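Local coordinates for protein hydrazine synthase subunit alpha (Candidatus Kuenenia stuttgartiensis, PDB 5C2V) that condenses hydroxylamine with ammonia to form hydrazine, as the two-heme alpha subunit of the hydrazine synthase complex of an anammox bacterium, at residues 466-471 and 769-774; 645-650 and 765-770; 706-711 and 759-764. All blocks are in the same frame, centred on the assembly; numbering follows the deposited sequence.

The later segments of all three contacts form one run, 759-774, close to the C-terminus. The second segments of contacts 1 and 2 overlap on one loop, sharing Asn-769 and Ile-770; the contact centres lie about 11 Å apart, and both touch the same calcium ion. They are tied by a salt bridge in which Arg-647 NH1 of contact 2 meets Asp-774 OD1 of contact 1 at 3.0 Å. Contact 3, whose centre is about 12 Å from that of contact 2, adjoins it through Trp-760: Phe-646 CD1 packs on Trp-760 CZ2 at 3.5 Å. Contact 3 also reaches the bis-histidine heme through Tyr-707, whereas Phe-646 of contact 2 stays about 10 Å from a bound heme c (side chain to heme).

Contact 1. Residues 466-471 and 769-774; sequences QGYQCV and NIPGPD. With CA (calcium ion), chain Z.
Tyr-468 to Val-471 and Asn-769 to Gly-772 run in broadly the same direction, 30° apart end to end, and come closest at Val-471 and Gly-772, whose CA atoms are 5.7 Å apart. A water bridges the backbones there, accepting from Val-471 N at 2.7 Å and from Gly-772 N. Beside it Gly-772 CA makes a CA-H...O contact with Val-471 O at 3.4 Å. Farther back, the side chains of Tyr-468 and Pro-771 meet through Tyr-468 CB and Pro-771 CG, 3.9 Å apart. With CG anti to its carbonyl carbon, chi1 -59° turns the Tyr-468 ring so that its CD2 edge faces Asn-769 O in the ring plane at 3.9 Å; its hydroxyl is hydrogen-bonded to Gln-641. The other flank of the 769-774 loop wraps the calcium ion, bound by Ile-770 O, Gly-772 O (2.3 Å) and Asp-774 OD2, with two waters and Asp-768 OD1 making six ligands. Gly-772 thus faces both ways, its N toward the bridging water and its O toward the metal. The arrangement is that of a calcium-binding loop of carbonyl and carboxylate ligands, laid against the chain leaving strand 461-467 of the middle domain.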
# COMPACT_ATOMS: atom_id res chain seq x y z
N GLN D 466 25.65 12.98 2.28
CA GLN D 466 26.35 11.74 2.60
C GLN D 466 25.81 11.08 3.87
O GLN D 466 25.77 11.70 4.93
CB GLN D 466 27.85 12.00 2.77
CG GLN D 466 28.65 10.76 3.15
CD GLN D 466 30.11 11.05 3.38
OE1 GLN D 466 30.61 12.13 3.05
NE2 GLN D 466 30.82 10.09 3.96
N GLY D 467 25.39 9.83 3.74
CA GLY D 467 24.92 9.07 4.88
C GLY D 467 26.02 8.68 5.84
O GLY D 467 27.03 8.10 5.44
N TYR D 468 25.83 8.98 7.12
CA TYR D 468 26.77 8.57 8.15
C TYR D 468 26.32 7.27 8.79
O TYR D 468 25.17 7.14 9.22
CB TYR D 468 26.92 9.66 9.23
CG TYR D 468 27.39 11.00 8.71
CD1 TYR D 468 28.16 11.09 7.56
CD2 TYR D 468 27.06 12.17 9.38
CE1 TYR D 468 28.59 12.32 7.09
CE2 TYR D 468 27.49 13.40 8.92
CZ TYR D 468 28.25 13.47 7.77
OH TYR D 468 28.68 14.69 7.31
N GLN D 469 27.23 6.30 8.85
CA GLN D 469 26.93 5.03 9.49
C GLN D 469 26.69 5.26 10.98
O GLN D 469 27.30 6.14 11.59
CB GLN D 469 28.08 4.04 9.28
CG GLN D 469 27.78 2.63 9.77
CD GLN D 469 26.70 1.94 8.94
OE1 GLN D 469 27.00 1.29 7.94
NE2 GLN D 469 25.45 2.06 9.38
N CYS D 470 25.79 4.47 11.57
CA CYS D 470 25.47 4.64 12.97
C CYS D 470 26.37 3.75 13.82
O CYS D 470 26.24 2.53 13.82
CB CYS D 470 24.00 4.31 13.23
SG CYS D 470 23.48 4.49 14.95
N VAL D 471 27.28 4.39 14.56
CA VAL D 471 28.20 3.67 15.42
C VAL D 471 28.11 4.20 16.85
O VAL D 471 28.42 5.36 17.13
CB VAL D 471 29.66 3.76 14.90
CG1 VAL D 471 29.82 2.92 13.64
CG2 VAL D 471 30.06 5.20 14.62
N ASN D 769 23.16 14.63 14.97
CA ASN D 769 23.73 14.37 13.66
C ASN D 769 25.23 14.11 13.72
O ASN D 769 25.87 13.91 12.69
CB ASN D 769 23.43 15.53 12.71
CG ASN D 769 22.42 15.17 11.64
OD1 ASN D 769 22.23 13.99 11.33
ND2 ASN D 769 21.75 16.17 11.08
N ILE D 770 25.78 14.12 14.93
CA ILE D 770 27.19 13.82 15.12
C ILE D 770 27.36 12.38 15.59
O ILE D 770 27.04 12.06 16.74
CB ILE D 770 27.84 14.78 16.14
CG1 ILE D 770 27.62 16.23 15.72
CG2 ILE D 770 29.32 14.48 16.30
CD1 ILE D 770 28.14 17.25 16.72
N PRO D 771 27.87 11.51 14.71
CA PRO D 771 28.03 10.07 14.99
C PRO D 771 28.83 9.79 16.26
O PRO D 771 29.87 10.41 16.48
CB PRO D 771 28.78 9.56 13.76
CG PRO D 771 28.41 10.51 12.68
CD PRO D 771 28.30 11.85 13.34
N GLY D 772 28.33 8.88 17.09
CA GLY D 772 28.99 8.53 18.33
C GLY D 772 28.63 9.49 19.45
O GLY D 772 28.01 10.52 19.22
N PRO D 773 29.03 9.15 20.69
CA PRO D 773 28.77 10.01 21.85
C PRO D 773 29.54 11.33 21.77
O PRO D 773 30.74 11.32 21.49
CB PRO D 773 29.23 9.16 23.03
CG PRO D 773 30.22 8.21 22.45
CD PRO D 773 29.73 7.91 21.07
N ASP D 774 28.86 12.44 22.02
CA ASP D 774 29.50 13.75 22.01
C ASP D 774 29.14 14.56 23.25
O ASP D 774 28.47 14.06 24.16
CB ASP D 774 29.12 14.53 20.75
CG ASP D 774 27.64 14.47 20.45
OD1 ASP D 774 26.87 15.21 21.11
OD2 ASP D 774 27.24 13.70 19.55
CA CA Z . 26.24 11.86 18.60
O HOH W 1 26.85 6.94 15.31
O HOH W 2 25.29 11.61 20.80
O HOH W 3 25.08 9.93 17.80

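Contact 2. Residues 645-650 and 765-770; sequences DFRRDI and AQWDNI. With CA (calcium ion), chain Z.
Asp-645 and Arg-647 join the 765-770 loop through a salt-bridge network completed by Asp-768. Arg-647 grips Asp-645 side-on, NE to OD1 at 2.8 Å and NH2 to OD2, the first nearly in the guanidinium plane. The Asp-768 carboxylate lies over one face of the same guanidinium, planes 52° apart, with its OD2 2.7 Å from Arg-647 NH1. NH1 also has a salt bridge to Asp-774, and Asp-768 OD1 binds the calcium ion at 2.3 Å, linking arginine and metal through one carboxylate. The charge of Arg-647 probably helps to offset the carboxylates gathered beside the calcium ion.

Among the hydrogen bonds, Asn-769 N points almost straight at Asp-645 OD2 (2.8 Å, 170°), from the face of the carboxylate opposite to Arg-647 NH2. Asp-645 is the N-cap of helix 646-657, its OD1 accepting weakly from Arg-647 N and Arg-648 N; the same residue therefore caps the start of a helix of the cytochrome c domain and holds the calcium loop. An Asx turn, Ile-770 N to Asp-768 OD1 at 3.3 Å, shapes that loop.

Apolar packing centres on Trp-767. Arg-647 CG sits over its six-membered ring in a CH-pi contact, 3.5 Å from the centroid. Phe-646 meets the indole rim to rim, CD2 to Trp-767 CE3 at 3.4 Å, ring planes 35° apart. Tyr-685 adds an edge-to-face ring contact to the indole.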
# COMPACT_ATOMS: atom_id res chain seq x y z
N ASP D 645 23.00 20.09 12.97
CA ASP D 645 22.63 19.43 14.22
C ASP D 645 21.63 20.29 14.99
O ASP D 645 21.84 21.49 15.16
CB ASP D 645 23.88 19.16 15.07
CG ASP D 645 23.59 18.29 16.27
OD1 ASP D 645 23.22 18.84 17.33
OD2 ASP D 645 23.74 17.06 16.17
N PHE D 646 20.55 19.67 15.45
CA PHE D 646 19.46 20.41 16.09
C PHE D 646 19.89 21.12 17.37
O PHE D 646 19.45 22.23 17.65
CB PHE D 646 18.29 19.46 16.40
CG PHE D 646 17.09 20.16 16.96
CD1 PHE D 646 16.18 20.79 16.12
CD2 PHE D 646 16.85 20.19 18.33
CE1 PHE D 646 15.07 21.43 16.62
CE2 PHE D 646 15.74 20.84 18.84
CZ PHE D 646 14.85 21.46 17.98
N ARG D 647 20.77 20.48 18.14
CA ARG D 647 21.21 21.04 19.41
C ARG D 647 22.18 22.20 19.22
O ARG D 647 22.10 23.21 19.91
CB ARG D 647 21.87 19.95 20.25
CG ARG D 647 21.04 18.68 20.37
CD ARG D 647 21.92 17.48 20.65
NE ARG D 647 22.83 17.20 19.55
CZ ARG D 647 23.75 16.24 19.56
NH1 ARG D 647 23.88 15.46 20.63
NH2 ARG D 647 24.53 16.06 18.51
N ARG D 648 23.10 22.04 18.27
CA ARG D 648 24.13 23.04 18.01
C ARG D 648 23.63 24.21 17.16
O ARG D 648 24.04 25.35 17.37
CB ARG D 648 25.33 22.38 17.33
CG ARG D 648 26.54 23.29 17.18
CD ARG D 648 27.13 23.16 15.79
NE ARG D 648 27.42 21.78 15.43
CZ ARG D 648 27.61 21.35 14.19
NH1 ARG D 648 27.55 22.20 13.18
NH2 ARG D 648 27.87 20.07 13.96
N ASP D 649 22.75 23.92 16.21
CA ASP D 649 22.37 24.89 15.19
C ASP D 649 20.96 25.47 15.38
O ASP D 649 20.80 26.67 15.59
CB ASP D 649 22.49 24.27 13.80
CG ASP D 649 23.91 23.81 13.49
OD1 ASP D 649 24.86 24.51 13.90
OD2 ASP D 649 24.07 22.75 12.85
N ILE D 650 19.95 24.61 15.30
CA ILE D 650 18.55 25.04 15.30
C ILE D 650 18.05 25.55 16.66
O ILE D 650 17.44 26.62 16.74
CB ILE D 650 17.63 23.90 14.85
CG1 ILE D 650 18.08 23.34 13.50
CG2 ILE D 650 16.18 24.37 14.78
CD1 ILE D 650 18.18 24.39 12.41
N ALA D 765 15.52 15.92 9.41
CA ALA D 765 15.12 16.50 10.69
C ALA D 765 15.62 15.70 11.89
O ALA D 765 14.84 15.37 12.79
CB ALA D 765 13.61 16.66 10.76
N GLN D 766 16.90 15.37 11.89
CA GLN D 766 17.49 14.62 13.00
C GLN D 766 17.67 15.50 14.23
O GLN D 766 17.34 16.69 14.23
CB GLN D 766 18.84 14.02 12.59
CG GLN D 766 18.76 12.97 11.49
CD GLN D 766 18.70 13.58 10.11
OE1 GLN D 766 18.76 14.80 9.95
NE2 GLN D 766 18.57 12.73 9.09
N TRP D 767 18.21 14.89 15.28
CA TRP D 767 18.51 15.56 16.54
C TRP D 767 20.01 15.52 16.76
O TRP D 767 20.68 16.54 16.82
CB TRP D 767 17.76 14.90 17.70
CG TRP D 767 18.39 15.07 19.06
CD1 TRP D 767 19.30 14.24 19.65
CD2 TRP D 767 18.12 16.11 20.01
NE1 TRP D 767 19.63 14.72 20.90
CE2 TRP D 767 18.92 15.86 21.14
CE3 TRP D 767 17.29 17.24 20.01
CZ2 TRP D 767 18.91 16.69 22.26
CZ3 TRP D 767 17.28 18.06 21.12
CH2 TRP D 767 18.09 17.79 22.23
N ASP D 768 20.52 14.30 16.86
CA ASP D 768 21.95 14.09 17.00
C ASP D 768 22.49 13.69 15.64
O ASP D 768 22.31 12.55 15.20
CB ASP D 768 22.21 13.01 18.05
CG ASP D 768 23.60 13.07 18.63
OD1 ASP D 768 24.55 13.30 17.86
OD2 ASP D 768 23.74 12.90 19.86
N ASN D 769 23.16 14.63 14.97
CA ASN D 769 23.73 14.37 13.66
C ASN D 769 25.23 14.11 13.72
O ASN D 769 25.87 13.91 12.69
CB ASN D 769 23.43 15.53 12.71
CG ASN D 769 22.42 15.17 11.64
OD1 ASN D 769 22.23 13.99 11.33
ND2 ASN D 769 21.75 16.17 11.08
N ILE D 770 25.78 14.12 14.93
CA ILE D 770 27.19 13.82 15.12
C ILE D 770 27.36 12.38 15.59
O ILE D 770 27.04 12.06 16.74
CB ILE D 770 27.84 14.78 16.14
CG1 ILE D 770 27.62 16.23 15.72
CG2 ILE D 770 29.32 14.48 16.30
CD1 ILE D 770 28.14 17.25 16.72
CA CA Z . 26.24 11.86 18.60
O HOH W 2 25.29 11.61 20.80
O HOH W 3 25.08 9.93 17.80

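Contact 3. Residues 706-711 and 759-764; sequences KYVNPS and EWIDLG. With HEC (heme c), chain B.
Ser-711 and Ile-761 carry a buried contact between an extended loop and the C-terminal end of helix 751-762, within the cytochrome c domain. Its one hydrogen bond across the segments is between backbones: Ser-711 N donates to Ile-761 O at 2.9 Å, 151° at the hydrogen. That carbonyl also accepts from Gly-764 N at 3.0 Å, the two donors approaching from opposite faces of its plane. The second bond belongs to the Schellman motif at the C-terminal end, where Gly-764 has positive phi, so the loop binds at the helix terminus itself. Next along, Ser-711 CA makes a CA-H...O contact with Asp-762 O at 3.4 Å.

Side-chain packing is led by Ile-761. Its CG2, placed anti to the backbone N (CG1 has chi1 -61°), comes up to Asn-709 O at 3.2 Å, while its CD1 reaches Val-708 CG2 at 4.3 Å. The same valine methyl touches the indole of Trp-760 obliquely at CZ3, 4.4 Å away. Gly-764 O lies 4.0 Å from Pro-710 CB.

The loop's other end reaches the bis-histidine heme. Tyr-707 OH donates to propionate oxygen O1A of the heme at 3.1 Å; Arg-721 and Arg-733 also hydrogen-bond the heme. Asp-762 turns to Arg-463 of strand 461-467 in a salt bridge. Helix 717-722 packs on Tyr-707 and Ile-761, and Tyr-689 of helix 687-692 lies against Trp-760, so the contact is bordered by helices 687-692 and 717-722 and by strand 461-467 of the middle-domain sheet.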
# COMPACT_ATOMS: atom_id res chain seq x y z
N LYS D 706 2.70 17.35 12.31
CA LYS D 706 2.01 18.63 12.31
C LYS D 706 2.84 19.71 11.63
O LYS D 706 2.42 20.29 10.63
CB LYS D 706 1.67 19.05 13.74
CG LYS D 706 0.63 18.19 14.44
CD LYS D 706 0.32 18.73 15.83
CE LYS D 706 -0.80 17.95 16.50
NZ LYS D 706 -1.15 18.51 17.84
N TYR D 707 4.02 19.98 12.18
CA TYR D 707 4.87 21.05 11.66
C TYR D 707 6.04 20.62 10.77
O TYR D 707 6.71 21.47 10.19
CB TYR D 707 5.42 21.86 12.83
CG TYR D 707 4.35 22.33 13.79
CD1 TYR D 707 3.62 23.47 13.53
CD2 TYR D 707 4.07 21.61 14.94
CE1 TYR D 707 2.64 23.90 14.40
CE2 TYR D 707 3.08 22.02 15.81
CZ TYR D 707 2.37 23.17 15.54
OH TYR D 707 1.39 23.59 16.40
N VAL D 708 6.29 19.32 10.64
CA VAL D 708 7.51 18.89 9.95
C VAL D 708 7.33 17.67 9.05
O VAL D 708 6.81 16.64 9.47
CB VAL D 708 8.64 18.57 10.97
CG1 VAL D 708 9.75 17.75 10.33
CG2 VAL D 708 9.21 19.85 11.57
N ASN D 709 7.76 17.81 7.80
CA ASN D 709 7.82 16.69 6.87
C ASN D 709 9.28 16.34 6.56
O ASN D 709 9.95 17.08 5.84
CB ASN D 709 7.06 17.00 5.58
CG ASN D 709 5.56 17.15 5.81
OD1 ASN D 709 4.78 16.27 5.43
ND2 ASN D 709 5.16 18.25 6.42
N PRO D 710 9.77 15.23 7.11
CA PRO D 710 11.16 14.82 6.90
C PRO D 710 11.52 14.62 5.43
O PRO D 710 10.79 13.96 4.68
CB PRO D 710 11.26 13.51 7.68
CG PRO D 710 10.24 13.66 8.76
CD PRO D 710 9.10 14.38 8.11
N SER D 711 12.64 15.22 5.04
CA SER D 711 13.16 15.22 3.67
C SER D 711 12.21 15.86 2.66
O SER D 711 12.35 15.65 1.45
CB SER D 711 13.51 13.80 3.23
OG SER D 711 13.91 13.77 1.87
N GLU D 759 17.33 23.34 5.67
CA GLU D 759 18.35 22.30 5.51
C GLU D 759 18.15 21.18 6.52
O GLU D 759 18.25 20.00 6.18
CB GLU D 759 19.75 22.89 5.66
CG GLU D 759 20.26 23.62 4.43
CD GLU D 759 21.69 24.09 4.59
OE1 GLU D 759 22.06 24.49 5.71
OE2 GLU D 759 22.44 24.06 3.59
N TRP D 760 17.88 21.56 7.77
CA TRP D 760 17.64 20.59 8.83
C TRP D 760 16.50 19.64 8.48
O TRP D 760 16.62 18.43 8.63
CB TRP D 760 17.35 21.29 10.15
CG TRP D 760 16.85 20.37 11.22
CD1 TRP D 760 17.53 19.33 11.79
CD2 TRP D 760 15.57 20.41 11.86
NE1 TRP D 760 16.75 18.71 12.74
CE2 TRP D 760 15.54 19.36 12.80
CE3 TRP D 760 14.44 21.22 11.72
CZ2 TRP D 760 14.42 19.10 13.60
CZ3 TRP D 760 13.34 20.97 12.52
CH2 TRP D 760 13.34 19.92 13.44
N ILE D 761 15.39 20.20 8.00
CA ILE D 761 14.23 19.39 7.64
C ILE D 761 14.51 18.52 6.42
O ILE D 761 14.16 17.34 6.40
CB ILE D 761 13.00 20.27 7.37
CG1 ILE D 761 12.63 21.06 8.63
CG2 ILE D 761 11.83 19.42 6.92
CD1 ILE D 761 11.36 21.86 8.49
N ASP D 762 15.15 19.09 5.41
CA ASP D 762 15.48 18.35 4.19
C ASP D 762 16.45 17.20 4.46
O ASP D 762 16.46 16.20 3.75
CB ASP D 762 16.07 19.29 3.14
CG ASP D 762 15.03 19.79 2.15
OD1 ASP D 762 13.83 19.58 2.41
OD2 ASP D 762 15.42 20.39 1.13
N LEU D 763 17.27 17.35 5.50
CA LEU D 763 18.23 16.32 5.89
C LEU D 763 17.56 15.15 6.61
O LEU D 763 18.20 14.14 6.90
CB LEU D 763 19.32 16.90 6.78
CG LEU D 763 20.48 17.64 6.10
CD1 LEU D 763 21.34 18.34 7.13
CD2 LEU D 763 21.31 16.67 5.27
N GLY D 764 16.27 15.28 6.89
CA GLY D 764 15.55 14.27 7.64
C GLY D 764 15.20 14.67 9.06
O GLY D 764 14.66 13.87 9.82
FE HEC B . 4.82 31.72 16.21
CHA HEC B . 1.70 30.51 15.45
CHB HEC B . 6.25 28.99 14.71
CHC HEC B . 7.97 32.98 16.87
CHD HEC B . 3.44 34.35 17.95
NA HEC B . 4.11 30.04 15.29
C1A HEC B . 2.78 29.78 15.02
C2A HEC B . 2.73 28.59 14.18
C3A HEC B . 3.98 28.17 13.98
C4A HEC B . 4.88 29.07 14.67
CMA HEC B . 4.39 26.94 13.15
CAA HEC B . 1.44 27.93 13.63
CBA HEC B . 0.91 26.92 14.64
CGA HEC B . -0.25 26.17 14.04
O1A HEC B . -0.52 25.02 14.48
O2A HEC B . -0.91 26.72 13.12
NB HEC B . 6.75 31.07 15.91
C1B HEC B . 7.11 29.97 15.16
C2B HEC B . 8.54 30.03 14.93
C3B HEC B . 9.01 31.12 15.54
C4B HEC B . 7.90 31.81 16.15
CMB HEC B . 9.37 28.98 14.15
CAB HEC B . 10.48 31.62 15.57
CBB HEC B . 10.89 32.15 14.19
NC HEC B . 5.57 33.35 17.22
C1C HEC B . 6.90 33.68 17.37
C2C HEC B . 6.98 34.96 18.05
C3C HEC B . 5.74 35.28 18.46
C4C HEC B . 4.82 34.31 17.87
CMC HEC B . 8.29 35.59 18.56
CAC HEC B . 5.33 36.52 19.29
CBC HEC B . 5.60 37.82 18.51
ND HEC B . 2.85 32.32 16.64
C1D HEC B . 2.55 33.48 17.36
C2D HEC B . 1.11 33.63 17.39
C3D HEC B . 0.54 32.45 16.60
C4D HEC B . 1.70 31.68 16.18
CMD HEC B . 0.32 34.77 18.07
CAD HEC B . -0.97 32.19 16.38
CBD HEC B . -1.33 31.64 15.00
CGD HEC B . -0.82 32.51 13.89
O1D HEC B . -0.67 32.00 12.75
O2D HEC B . -0.55 33.72 14.13